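Side-chain contacts in uncharacterized conserved protein (Ruegeria pomeroyi DSS-3, PDB 3IUS), which is of unknown function but probably binds NAD or NADP through a Rossmann-type domain related to the NAD-dependent epimerases and dehydratases: residues T16-S21 against R45-E50; D39-I44 against P51-G56; A105-H110 against V115-P120. All coordinates share one frame; numbering follows the deposited sequence. Where two conformers were deposited one is given.

Contact 1 of 3, residues T16-S21 against R45-E50. With EDO (1,2-ethanediol), chain E.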
ATOM      1  N   THR A  16      -0.182  -0.023  -7.341  1.00 16.93           N
ATOM      2  CA  THR A  16      -0.569   1.236  -6.710  1.00 20.26           C
ATOM      3  C   THR A  16      -0.050   2.458  -7.461  1.00 18.44           C
ATOM      4  O   THR A  16      -0.813   3.367  -7.779  1.00 17.36           O
ATOM      5  CB  THR A  16      -0.094   1.291  -5.243  1.00 21.29           C
ATOM      6  OG1 THR A  16      -0.801   0.305  -4.482  1.00 23.92           O
ATOM      7  CG2 THR A  16      -0.339   2.666  -4.635  1.00 18.15           C
ATOM      8  N   ALA A  17       1.249   2.483  -7.737  1.00 17.22           N
ATOM      9  CA  ALA A  17       1.871   3.631  -8.394  1.00 17.06           C
ATOM     10  C   ALA A  17       1.289   3.897  -9.789  1.00 18.88           C
ATOM     11  O   ALA A  17       1.245   5.036 -10.243  1.00 17.37           O
ATOM     12  CB  ALA A  17       3.386   3.441  -8.468  1.00 17.28           C
ATOM     13  N   ARG A  18       0.836   2.842 -10.463  1.00 17.50           N
ATOM     14  CA  ARG A  18       0.243   2.983 -11.792  1.00 17.74           C
ATOM     15  C   ARG A  18      -1.095   3.717 -11.771  1.00 17.51           C
ATOM     16  O   ARG A  18      -1.407   4.469 -12.696  1.00 17.63           O
ATOM     17  CB  ARG A  18       0.108   1.619 -12.475  1.00 18.04           C
ATOM     18  CG  ARG A  18       1.447   1.066 -12.921  1.00 18.37           C
ATOM     19  CD  ARG A  18       1.365  -0.391 -13.314  1.00 20.49           C
ATOM     20  NE  ARG A  18       2.690  -0.999 -13.268  1.00 21.74           N
ATOM     21  CZ  ARG A  18       2.961  -2.245 -13.635  1.00 27.51           C
ATOM     22  NH1 ARG A  18       1.990  -3.029 -14.085  1.00 27.94           N
ATOM     23  NH2 ARG A  18       4.205  -2.705 -13.549  1.00 25.77           N
ATOM     24  N   VAL A  19      -1.891   3.505 -10.727  1.00 17.80           N
ATOM     25  CA  VAL A  19      -3.143   4.237 -10.610  0.50 16.96           C
ATOM     26  C   VAL A  19      -2.853   5.718 -10.398  1.00 16.80           C
ATOM     27  O   VAL A  19      -3.537   6.570 -10.961  1.00 21.05           O
ATOM     28  CB  VAL A  19      -4.056   3.703  -9.488  0.50 21.64           C
ATOM     29  CG1 VAL A  19      -4.258   2.204  -9.636  0.50 16.84           C
ATOM     30  CG2 VAL A  19      -3.495   4.048  -8.128  0.50 22.72           C
ATOM     31  N   LEU A  20      -1.826   6.019  -9.612  1.00 16.71           N
ATOM     32  CA  LEU A  20      -1.421   7.403  -9.401  1.00 16.59           C
ATOM     33  C   LEU A  20      -0.935   8.022 -10.704  1.00 19.22           C
ATOM     34  O   LEU A  20      -1.354   9.122 -11.065  1.00 19.23           O
ATOM     35  CB  LEU A  20      -0.318   7.486  -8.350  1.00 16.48           C
ATOM     36  CG  LEU A  20       0.249   8.890  -8.133  1.00 16.41           C
ATOM     37  CD1 LEU A  20      -0.842   9.855  -7.698  1.00 26.84           C
ATOM     38  CD2 LEU A  20       1.386   8.853  -7.124  1.00 17.32           C
ATOM     39  N   SER A  21      -0.053   7.319 -11.411  1.00 17.79           N
ATOM     40  CA  SER A  21       0.494   7.849 -12.665  1.00 18.02           C
ATOM     41  C   SER A  21      -0.584   8.106 -13.733  1.00 19.47           C
ATOM     42  O   SER A  21      -0.522   9.102 -14.457  1.00 22.17           O
ATOM     43  CB  SER A  21       1.661   6.995 -13.195  1.00 17.90           C
ATOM     44  OG  SER A  21       1.251   5.691 -13.579  1.00 18.06           O
ATOM     45  N   ARG A  45       4.610   1.712 -19.252  1.00 23.53           N
ATOM     46  CA  ARG A  45       4.391   2.723 -20.280  1.00 20.63           C
ATOM     47  C   ARG A  45       2.907   3.076 -20.401  1.00 21.45           C
ATOM     48  O   ARG A  45       2.540   4.249 -20.436  1.00 22.00           O
ATOM     49  CB  ARG A  45       4.951   2.256 -21.626  1.00 23.61           C
ATOM     50  CG  ARG A  45       4.640   3.191 -22.784  1.00 23.61           C
ATOM     51  CD  ARG A  45       5.430   2.821 -24.033  1.00 33.07           C
ATOM     52  NE  ARG A  45       6.836   3.207 -23.927  1.00 42.98           N
ATOM     53  CZ  ARG A  45       7.845   2.357 -23.759  1.00 41.92           C
ATOM     54  NH1 ARG A  45       7.619   1.052 -23.685  1.00 42.86           N
ATOM     55  NH2 ARG A  45       9.086   2.816 -23.672  1.00 45.36           N
ATOM     56  N   ALA A  46       2.058   2.053 -20.455  1.00 22.71           N
ATOM     57  CA  ALA A  46       0.613   2.254 -20.552  1.00 24.54           C
ATOM     58  C   ALA A  46       0.034   3.058 -19.383  1.00 24.00           C
ATOM     59  O   ALA A  46      -1.005   3.706 -19.521  1.00 24.34           O
ATOM     60  CB  ALA A  46      -0.103   0.910 -20.678  1.00 28.04           C
ATOM     61  N   SER A  47       0.701   3.003 -18.231  1.00 22.22           N
ATOM     62  CA  SER A  47       0.246   3.712 -17.040  1.00 21.50           C
ATOM     63  C   SER A  47       0.681   5.168 -17.083  1.00 18.94           C
ATOM     64  O   SER A  47       0.422   5.933 -16.152  1.00 20.90           O
ATOM     65  CB  SER A  47       0.790   3.052 -15.774  1.00 23.44           C
ATOM     66  OG  SER A  47       2.145   3.408 -15.560  1.00 22.48           O
ATOM     67  N   GLY A  48       1.342   5.549 -18.171  1.00 23.17           N
ATOM     68  CA  GLY A  48       1.726   6.936 -18.374  1.00 22.03           C
ATOM     69  C   GLY A  48       3.115   7.290 -17.883  1.00 24.83           C
ATOM     70  O   GLY A  48       3.466   8.470 -17.805  1.00 27.11           O
ATOM     71  N   ALA A  49       3.909   6.274 -17.558  1.00 23.82           N
ATOM     72  CA  ALA A  49       5.268   6.485 -17.076  1.00 22.99           C
ATOM     73  C   ALA A  49       6.309   5.972 -18.069  1.00 25.61           C
ATOM     74  O   ALA A  49       6.063   5.015 -18.807  1.00 24.69           O
ATOM     75  CB  ALA A  49       5.458   5.814 -15.716  1.00 19.21           C
ATOM     76  N   GLU A  50       7.467   6.625 -18.092  1.00 22.05           N
ATOM     77  CA  GLU A  50       8.627   6.147 -18.845  1.00 24.16           C
ATOM     78  C   GLU A  50       9.263   4.957 -18.129  1.00 26.17           C
ATOM     79  O   GLU A  50       9.761   5.104 -17.012  1.00 25.19           O
ATOM     80  CB  GLU A  50       9.668   7.257 -18.967  1.00 25.68           C
ATOM     81  CG  GLU A  50       9.159   8.536 -19.596  1.00 24.20           C
ATOM     82  CD  GLU A  50      10.157   9.672 -19.477  1.00 28.94           C
ATOM     83  OE1 GLU A  50       9.761  10.838 -19.694  1.00 34.72           O
ATOM     84  OE2 GLU A  50      11.334   9.398 -19.167  1.00 29.84           O
TER
HETATM   85  C1  EDO E 286      -6.749   5.142 -12.121  1.00 38.95           C
HETATM   86  O1  EDO E 286      -6.018   6.426 -12.039  1.00 27.60           O
HETATM   87  C2  EDO E 286      -6.233   4.160 -13.134  1.00 37.62           C
HETATM   88  O2  EDO E 286      -6.050   2.762 -13.115  1.00 33.96           O
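With chi1 at 66° in Ser-21 and 78° in Ser-47, each OG lies between the backbone N and the carbonyl carbon of its own residue, and the two hydroxyls face each other across the contact. Ser-21 OG lies 2.7 Å from Ser-47 O and 3.1 Å from Arg-18 O one turn back in its own helix. The two OG atoms of Ser-21 and Ser-47 are 3.2 Å apart. His-13 NE2 is hydrogen-bonded to both, and Ser-47 OG also bonds to Ile-44 O, which ties this buried polar cluster to the final turn of helix 41-46. That helix ends in a Schellman motif: Gly-48 has positive phi, and its N returns to Arg-45 O at 2.9 Å before the chain enters strand 49-53. Helix 15-24, on the other side, carries Ala-17 of a possible GxGxxA signature of the Rossmann type, so the contact sets what is probably the helix of the dinucleotide-binding motif against a helix-to-strand turn. Arg-18 supplies the apolar share. Its CG stands anti to the carbonyl carbon (chi1 -72°) and rests 3.5 Å from Ser-47 CB, with Arg-18 CB also near that atom, at 3.7 Å. From there the chain runs extended past Ser-47 to its polar end, where NE bonds to His-13 O and NH2 to Gln-40 OE1. Away from this contact, Val-19 O accepts a 2.7 Å bond from O1 of an ethanediol, probably a crystallisation additive that Arg-22 also holds.

Contact 2 of 3, residues D39-I44 against P51-G56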
ATOM      1  N   ASP A  39       9.376  -7.824 -18.310  1.00 31.81           N
ATOM      2  CA  ASP A  39       8.098  -8.021 -18.994  1.00 35.14           C
ATOM      3  C   ASP A  39       7.036  -7.025 -18.527  1.00 35.56           C
ATOM      4  O   ASP A  39       5.877  -7.108 -18.935  1.00 33.82           O
ATOM      5  CB  ASP A  39       7.601  -9.467 -18.847  1.00 35.93           C
ATOM      6  CG  ASP A  39       6.924  -9.730 -17.509  1.00 47.91           C
ATOM      7  OD1 ASP A  39       6.521 -10.889 -17.259  1.00 52.89           O
ATOM      8  OD2 ASP A  39       6.787  -8.785 -16.703  1.00 53.88           O
ATOM      9  N   GLN A  40       7.440  -6.083 -17.679  1.00 31.61           N
ATOM     10  CA  GLN A  40       6.518  -5.087 -17.135  1.00 26.15           C
ATOM     11  C   GLN A  40       6.711  -3.714 -17.773  1.00 23.09           C
ATOM     12  O   GLN A  40       6.013  -2.760 -17.428  1.00 24.45           O
ATOM     13  CB  GLN A  40       6.679  -4.975 -15.616  1.00 24.12           C
ATOM     14  CG  GLN A  40       6.264  -6.216 -14.843  1.00 34.38           C
ATOM     15  CD  GLN A  40       4.758  -6.371 -14.743  1.00 42.64           C
ATOM     16  OE1 GLN A  40       4.033  -5.396 -14.534  1.00 41.26           O
ATOM     17  NE2 GLN A  40       4.280  -7.603 -14.885  1.00 45.43           N
HETATM   18  N   MSE A  41       7.662  -3.611 -18.694  1.00 24.14           N
HETATM   19  CA  MSE A  41       7.956  -2.332 -19.327  1.00 25.68           C
HETATM   20  C   MSE A  41       6.713  -1.788 -20.025  1.00 28.31           C
HETATM   21  O   MSE A  41       6.405  -0.600 -19.936  1.00 25.49           O
HETATM   22  CB  MSE A  41       9.112  -2.477 -20.317  1.00 25.62           C
HETATM   23  CG  MSE A  41      10.412  -2.999 -19.703  1.00 26.28           C
HETATM   24 SE   MSE A  41      11.248  -1.746 -18.444  0.70 34.53          SE
HETATM   25  CE  MSE A  41      10.451  -2.397 -16.798  1.00 31.48           C
ATOM     26  N   GLU A  42       6.000  -2.683 -20.703  1.00 26.09           N
ATOM     27  CA  GLU A  42       4.776  -2.359 -21.428  1.00 30.62           C
ATOM     28  C   GLU A  42       3.715  -1.761 -20.514  1.00 25.32           C
ATOM     29  O   GLU A  42       3.162  -0.693 -20.792  1.00 22.16           O
ATOM     30  CB  GLU A  42       4.212  -3.639 -22.045  1.00 43.14           C
ATOM     31  CG  GLU A  42       3.627  -3.483 -23.424  1.00 52.75           C
ATOM     32  CD  GLU A  42       4.640  -3.789 -24.506  1.00 62.03           C
ATOM     33  OE1 GLU A  42       4.355  -4.658 -25.359  1.00 67.74           O
ATOM     34  OE2 GLU A  42       5.728  -3.175 -24.489  1.00 62.43           O
ATOM     35  N   ALA A  43       3.428  -2.470 -19.427  1.00 25.96           N
ATOM     36  CA  ALA A  43       2.411  -2.051 -18.469  1.00 27.81           C
ATOM     37  C   ALA A  43       2.757  -0.707 -17.836  1.00 20.09           C
ATOM     38  O   ALA A  43       1.880   0.116 -17.590  1.00 21.84           O
ATOM     39  CB  ALA A  43       2.224  -3.112 -17.399  1.00 30.00           C
ATOM     40  N   ILE A  44       4.039  -0.491 -17.575  1.00 20.15           N
ATOM     41  CA  ILE A  44       4.479   0.778 -17.008  1.00 19.91           C
ATOM     42  C   ILE A  44       4.242   1.923 -17.991  1.00 20.92           C
ATOM     43  O   ILE A  44       3.724   2.976 -17.617  1.00 19.79           O
ATOM     44  CB  ILE A  44       5.955   0.723 -16.575  1.00 20.00           C
ATOM     45  CG1 ILE A  44       6.102  -0.186 -15.353  1.00 26.86           C
ATOM     46  CG2 ILE A  44       6.481   2.122 -16.246  1.00 19.85           C
ATOM     47  CD1 ILE A  44       7.530  -0.387 -14.900  1.00 24.54           C
ATOM     48  N   PRO A  51       9.268   3.780 -18.777  1.00 27.83           N
ATOM     49  CA  PRO A  51       9.721   2.544 -18.128  1.00 22.26           C
ATOM     50  C   PRO A  51      11.239   2.460 -18.021  1.00 21.11           C
ATOM     51  O   PRO A  51      11.945   2.730 -18.997  1.00 26.46           O
ATOM     52  CB  PRO A  51       9.219   1.436 -19.069  1.00 25.52           C
ATOM     53  CG  PRO A  51       8.468   2.128 -20.182  1.00 27.47           C
ATOM     54  CD  PRO A  51       8.906   3.556 -20.184  1.00 29.31           C
ATOM     55  N   LEU A  52      11.729   2.087 -16.843  1.00 20.89           N
ATOM     56  CA  LEU A  52      13.146   1.830 -16.633  1.00 21.10           C
ATOM     57  C   LEU A  52      13.335   0.447 -16.038  1.00 21.08           C
ATOM     58  O   LEU A  52      12.600   0.048 -15.136  1.00 23.03           O
ATOM     59  CB  LEU A  52      13.750   2.863 -15.682  1.00 22.13           C
ATOM     60  CG  LEU A  52      14.073   4.257 -16.204  1.00 27.56           C
ATOM     61  CD1 LEU A  52      14.720   5.067 -15.096  1.00 26.16           C
ATOM     62  CD2 LEU A  52      14.992   4.163 -17.409  1.00 28.10           C
ATOM     63  N   LEU A  53      14.328  -0.280 -16.537  1.00 21.47           N
ATOM     64  CA  LEU A  53      14.681  -1.572 -15.974  1.00 25.05           C
ATOM     65  C   LEU A  53      15.683  -1.374 -14.841  1.00 22.60           C
ATOM     66  O   LEU A  53      16.743  -0.787 -15.044  1.00 24.59           O
ATOM     67  CB  LEU A  53      15.270  -2.481 -17.056  1.00 25.29           C
ATOM     68  CG  LEU A  53      15.522  -3.950 -16.709  1.00 27.77           C
ATOM     69  CD1 LEU A  53      14.242  -4.627 -16.238  1.00 27.08           C
ATOM     70  CD2 LEU A  53      16.105  -4.670 -17.916  1.00 24.02           C
ATOM     71  N   TRP A  54      15.335  -1.853 -13.649  1.00 20.93           N
ATOM     72  CA  TRP A  54      16.203  -1.724 -12.478  1.00 21.83           C
ATOM     73  C   TRP A  54      15.900  -2.821 -11.452  1.00 25.02           C
ATOM     74  O   TRP A  54      14.746  -2.997 -11.058  1.00 25.81           O
ATOM     75  CB  TRP A  54      16.049  -0.332 -11.854  1.00 22.76           C
ATOM     76  CG  TRP A  54      17.107  -0.012 -10.847  1.00 25.26           C
ATOM     77  CD1 TRP A  54      18.402   0.331 -11.102  1.00 29.50           C
ATOM     78  CD2 TRP A  54      16.963  -0.011  -9.423  1.00 34.17           C
ATOM     79  NE1 TRP A  54      19.074   0.548  -9.925  1.00 34.97           N
ATOM     80  CE2 TRP A  54      18.214   0.343  -8.878  1.00 39.18           C
ATOM     81  CE3 TRP A  54      15.901  -0.280  -8.554  1.00 36.36           C
ATOM     82  CZ2 TRP A  54      18.431   0.438  -7.506  1.00 45.63           C
ATOM     83  CZ3 TRP A  54      16.119  -0.187  -7.190  1.00 45.30           C
ATOM     84  CH2 TRP A  54      17.374   0.167  -6.679  1.00 47.25           C
ATOM     85  N   PRO A  55      16.929  -3.562 -10.996  1.00 25.98           N
ATOM     86  CA  PRO A  55      18.378  -3.468 -11.234  1.00 24.30           C
ATOM     87  C   PRO A  55      18.811  -3.432 -12.694  1.00 26.28           C
ATOM     88  O   PRO A  55      18.207  -4.062 -13.561  1.00 28.64           O
ATOM     89  CB  PRO A  55      18.919  -4.742 -10.576  1.00 24.76           C
ATOM     90  CG  PRO A  55      17.960  -5.025  -9.495  1.00 28.99           C
ATOM     91  CD  PRO A  55      16.616  -4.634 -10.033  1.00 26.09           C
ATOM     92  N   GLY A  56      19.886  -2.695 -12.942  1.00 26.10           N
ATOM     93  CA  GLY A  56      20.444  -2.538 -14.269  1.00 26.47           C
ATOM     94  C   GLY A  56      21.259  -1.260 -14.256  1.00 27.59           C
ATOM     95  O   GLY A  56      22.133  -1.090 -13.405  1.00 27.10           O
TER
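A beta-alpha-beta unit made of strand 30-35, helix 41-46 and strand 49-53 holds this contact: the first turn of the helix packs against the strand that follows it, through Met-41, Ile-44 and Pro-51. Met-41, present as selenomethionine in place of methionine, does most of the reaching. Its first torsion (chi1 -58°) swings CG to the side of the backbone N, and a second bend (chi2 -67°) curls the chain back toward the strand. SE consequently sits 3.8 Å from Pro-51 CB and 3.9 Å from Leu-53 N, while the terminal CE lies 3.7 Å from Leu-52 O. The selenium thus spans Pro-51 to Leu-53 along the strand, with Leu-53 CB at its far margin, 4.3 Å from SE. Pro-51 is also met from the backbone side, for its CG lies 3.4 Å from Met-41 O, a close approach of a ring carbon to a carbonyl. One helical turn on, Ile-44 touches with its CG2 branch, 3.8 Å from Pro-51 CA and 4.0 Å from Pro-51 CB; the two side chains pass in opposite directions. The CB of Leu-52 is directed away from the helix, and its side chain touches Ile-32 and Pro-59, while its backbone bonds to Gly-33 and Ser-35 keep the strand in the parallel sheet. No hydrogen bond joins the two segments. Their 236 Å² of shared buried surface comes from apolar packing and from carbon approaches to the carbonyl oxygens of Met-41 and Leu-52, so between these two segments the fit is van der Waals, without a directional bond.

Contact 3 of 3, residues A105-H110 against V115-P120; sequences AVYGDH and VDETTP
Tyr-107 O is the polar atom on which several groups converge. His-110 NE2 donates to it at 3.0 Å, from 51° above the carbonyl plane and so not on a lone pair, yet with the oxygen close to the plane of the imidazole. Thr-122 OG1 is a second partner, and a water adds a weak bond to Tyr-107 O while donating to Pro-120 O at 2.7 Å, bridging the segments. Val-115 forks between two rings. Its CG1, which chi1 of -57° places beside the backbone N, lies 3.4 Å from the centroid of the His-110 ring and only 8° off the ring normal, a face-on CH-pi contact. Its other branch, CG2, makes a second CH-pi contact 3.8 Å above the Tyr-107 plane, displaced toward the rim; Val-106 CG2 covers the opposite face. Thr-119 adds CG2 against the imidazole, 3.4 Å from His-110 CE1. A type I turn is closed by Thr-119 N to Asp-116 O at 3.0 Å, and Asp-116 N to Thr-119 OG1, 2.9 Å, joins the same residues in the other direction. Asp-116 OD1 holds an Asx turn: it receives Thr-118 N and, on its syn lone pair, Thr-118 OG1 at 2.6 Å. The sequence AVYG resembles the V-Y-G found after this strand in many extended short-chain dehydrogenases/reductases. The Tyr-107 ring lies between two valine methyls, its OH bonded to Asn-206 and Arg-150. The His-110 ring has Val-115 over one face, and its bond to Tyr-107 O implies that NE2 carries a hydrogen and sets the ring's orientation.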
ATOM      1  N   ALA A 105       1.800  -3.447   9.185  1.00 17.71           N
ATOM      2  CA  ALA A 105       2.383  -4.564   9.927  1.00 18.68           C
ATOM      3  C   ALA A 105       3.381  -4.064  10.961  1.00 13.93           C
ATOM      4  O   ALA A 105       3.753  -4.789  11.881  1.00 17.01           O
ATOM      5  CB  ALA A 105       3.035  -5.575   8.988  1.00 17.60           C
ATOM      6  N   VAL A 106       3.794  -2.809  10.819  1.00 13.92           N
ATOM      7  CA  VAL A 106       4.732  -2.222  11.765  1.00 15.44           C
ATOM      8  C   VAL A 106       4.192  -2.170  13.197  1.00 15.52           C
ATOM      9  O   VAL A 106       4.967  -2.177  14.156  1.00 18.54           O
ATOM     10  CB  VAL A 106       5.128  -0.804  11.346  1.00 13.87           C
ATOM     11  CG1 VAL A 106       5.811  -0.824   9.980  1.00 15.60           C
ATOM     12  CG2 VAL A 106       3.914   0.097  11.326  1.00 13.75           C
ATOM     13  N   TYR A 107       2.871  -2.097  13.337  1.00 13.42           N
ATOM     14  CA  TYR A 107       2.251  -1.954  14.649  1.00 15.95           C
ATOM     15  C   TYR A 107       2.291  -3.229  15.486  1.00 23.11           C
ATOM     16  O   TYR A 107       2.390  -3.172  16.712  1.00 22.88           O
ATOM     17  CB  TYR A 107       0.812  -1.443  14.519  1.00 13.07           C
ATOM     18  CG  TYR A 107       0.725  -0.041  13.964  1.00 16.01           C
ATOM     19  CD1 TYR A 107       1.259   1.033  14.665  1.00 15.88           C
ATOM     20  CD2 TYR A 107       0.122   0.207  12.736  1.00 17.43           C
ATOM     21  CE1 TYR A 107       1.191   2.311  14.158  1.00 13.02           C
ATOM     22  CE2 TYR A 107       0.041   1.475  12.225  1.00 13.20           C
ATOM     23  CZ  TYR A 107       0.587   2.531  12.939  1.00 13.12           C
ATOM     24  OH  TYR A 107       0.507   3.798  12.428  1.00 13.46           O
ATOM     25  N   GLY A 108       2.208  -4.377  14.827  1.00 16.46           N
ATOM     26  CA  GLY A 108       2.201  -5.636  15.544  1.00 18.67           C
ATOM     27  C   GLY A 108       0.847  -5.939  16.153  1.00 18.60           C
ATOM     28  O   GLY A 108      -0.182  -5.448  15.681  1.00 18.45           O
ATOM     29  N   ASP A 109       0.853  -6.738  17.214  1.00 17.65           N
ATOM     30  CA  ASP A 109      -0.378  -7.254  17.809  1.00 25.17           C
ATOM     31  C   ASP A 109      -0.912  -6.380  18.944  1.00 24.95           C
ATOM     32  O   ASP A 109      -0.183  -6.025  19.875  1.00 19.88           O
ATOM     33  CB  ASP A 109      -0.164  -8.686  18.298  1.00 24.46           C
ATOM     34  CG  ASP A 109      -1.440  -9.326  18.804  1.00 26.30           C
ATOM     35  OD1 ASP A 109      -2.539  -8.919  18.360  1.00 20.81           O
ATOM     36  OD2 ASP A 109      -1.334 -10.240  19.651  1.00 25.74           O
ATOM     37  N   HIS A 110      -2.193  -6.039  18.855  1.00 19.76           N
ATOM     38  CA  HIS A 110      -2.843  -5.182  19.841  1.00 14.82           C
ATOM     39  C   HIS A 110      -4.166  -5.776  20.296  1.00 13.17           C
ATOM     40  O   HIS A 110      -5.000  -5.099  20.898  1.00 16.63           O
ATOM     41  CB  HIS A 110      -3.047  -3.780  19.264  1.00 14.20           C
ATOM     42  CG  HIS A 110      -1.777  -3.005  19.106  1.00 17.51           C
ATOM     43  ND1 HIS A 110      -1.434  -1.969  19.947  1.00 20.02           N
ATOM     44  CD2 HIS A 110      -0.764  -3.119  18.214  1.00 14.21           C
ATOM     45  CE1 HIS A 110      -0.263  -1.478  19.580  1.00 17.92           C
ATOM     46  NE2 HIS A 110       0.163  -2.154  18.528  1.00 21.01           N
ATOM     47  N   VAL A 115      -5.018   1.634  17.061  1.00 12.30           N
ATOM     48  CA  VAL A 115      -3.688   2.210  16.998  1.00 15.29           C
ATOM     49  C   VAL A 115      -3.715   3.411  16.067  1.00 12.42           C
ATOM     50  O   VAL A 115      -4.566   3.510  15.187  1.00 12.63           O
ATOM     51  CB  VAL A 115      -2.653   1.174  16.485  1.00 21.62           C
ATOM     52  CG1 VAL A 115      -2.663  -0.066  17.376  1.00 19.98           C
ATOM     53  CG2 VAL A 115      -2.944   0.777  15.032  1.00 16.13           C
ATOM     54  N   ASP A 116      -2.811   4.357  16.286  1.00 15.36           N
ATOM     55  CA  ASP A 116      -2.678   5.471  15.366  1.00 19.28           C
ATOM     56  C   ASP A 116      -1.208   5.679  15.035  1.00 12.65           C
ATOM     57  O   ASP A 116      -0.362   4.857  15.389  1.00 12.70           O
ATOM     58  CB  ASP A 116      -3.347   6.751  15.899  1.00 22.66           C
ATOM     59  CG  ASP A 116      -2.747   7.245  17.212  1.00 21.28           C
ATOM     60  OD1 ASP A 116      -1.535   7.064  17.436  1.00 18.34           O
ATOM     61  OD2 ASP A 116      -3.503   7.835  18.019  1.00 22.49           O
ATOM     62  N   GLU A 117      -0.907   6.774  14.356  1.00 18.11           N
ATOM     63  CA  GLU A 117       0.447   7.024  13.900  1.00 23.09           C
ATOM     64  C   GLU A 117       1.425   7.278  15.053  1.00 25.04           C
ATOM     65  O   GLU A 117       2.632   7.301  14.835  1.00 13.01           O
ATOM     66  CB  GLU A 117       0.477   8.181  12.895  1.00 20.91           C
ATOM     67  CG  GLU A 117      -0.251   7.902  11.576  1.00 13.08           C
ATOM     68  CD  GLU A 117      -1.739   8.207  11.624  1.00 12.94           C
ATOM     69  OE1 GLU A 117      -2.308   8.307  12.734  1.00 13.53           O
ATOM     70  OE2 GLU A 117      -2.345   8.349  10.539  1.00 14.17           O
ATOM     71  N   THR A 118       0.910   7.447  16.272  1.00 22.14           N
ATOM     72  CA  THR A 118       1.777   7.657  17.442  1.00 21.78           C
ATOM     73  C   THR A 118       2.027   6.377  18.230  1.00 16.97           C
ATOM     74  O   THR A 118       2.803   6.359  19.181  1.00 19.21           O
ATOM     75  CB  THR A 118       1.206   8.717  18.415  1.00 24.09           C
ATOM     76  OG1 THR A 118       0.058   8.186  19.097  1.00 22.61           O
ATOM     77  CG2 THR A 118       0.825   9.984  17.671  1.00 24.18           C
ATOM     78  N   THR A 119       1.351   5.304  17.845  1.00 14.30           N
ATOM     79  CA  THR A 119       1.505   4.037  18.535  1.00 15.36           C
ATOM     80  C   THR A 119       2.893   3.429  18.323  1.00 12.70           C
ATOM     81  O   THR A 119       3.394   3.400  17.203  1.00 15.56           O
ATOM     82  CB  THR A 119       0.424   3.059  18.061  1.00 14.92           C
ATOM     83  OG1 THR A 119      -0.859   3.629  18.342  1.00 15.43           O
ATOM     84  CG2 THR A 119       0.551   1.720  18.775  1.00 17.40           C
ATOM     85  N   PRO A 120       3.520   2.942  19.408  1.00 12.66           N
ATOM     86  CA  PRO A 120       4.844   2.311  19.301  1.00 12.79           C
ATOM     87  C   PRO A 120       4.870   1.154  18.297  1.00 19.21           C
ATOM     88  O   PRO A 120       3.868   0.463  18.134  1.00 15.07           O
ATOM     89  CB  PRO A 120       5.089   1.782  20.720  1.00 31.35           C
ATOM     90  CG  PRO A 120       4.284   2.687  21.599  1.00 28.18           C
ATOM     91  CD  PRO A 120       3.051   3.020  20.803  1.00 22.09           C
TER
HETATM   92  O   HOH W   1       3.059  -1.580  19.749  1.00 28.42           O

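From the N terminus, helix 15-24 comes first, and contact 1 closes the loop running from it through strand 30-35 and helix 41-46 to the turn at 47-48. Contact 2 opens inside that loop at 39-44 and closes beyond it at 51-56, so the two cross along the chain. Their centres are 11 Å apart, and they touch through the Arg-18 side chain. Contact 1 sets helix 15-24 against the turn between helix 41-46 and strand 49-53; contact 2 packs helix 41-46 on strand 49-53. Contact 3 follows in series, closing the short excursion between strand 97-103 and helix 126-140. It lies on the other side of the chain's centre, 31 Å from contact 1 and 34 Å from contact 2, centre to centre.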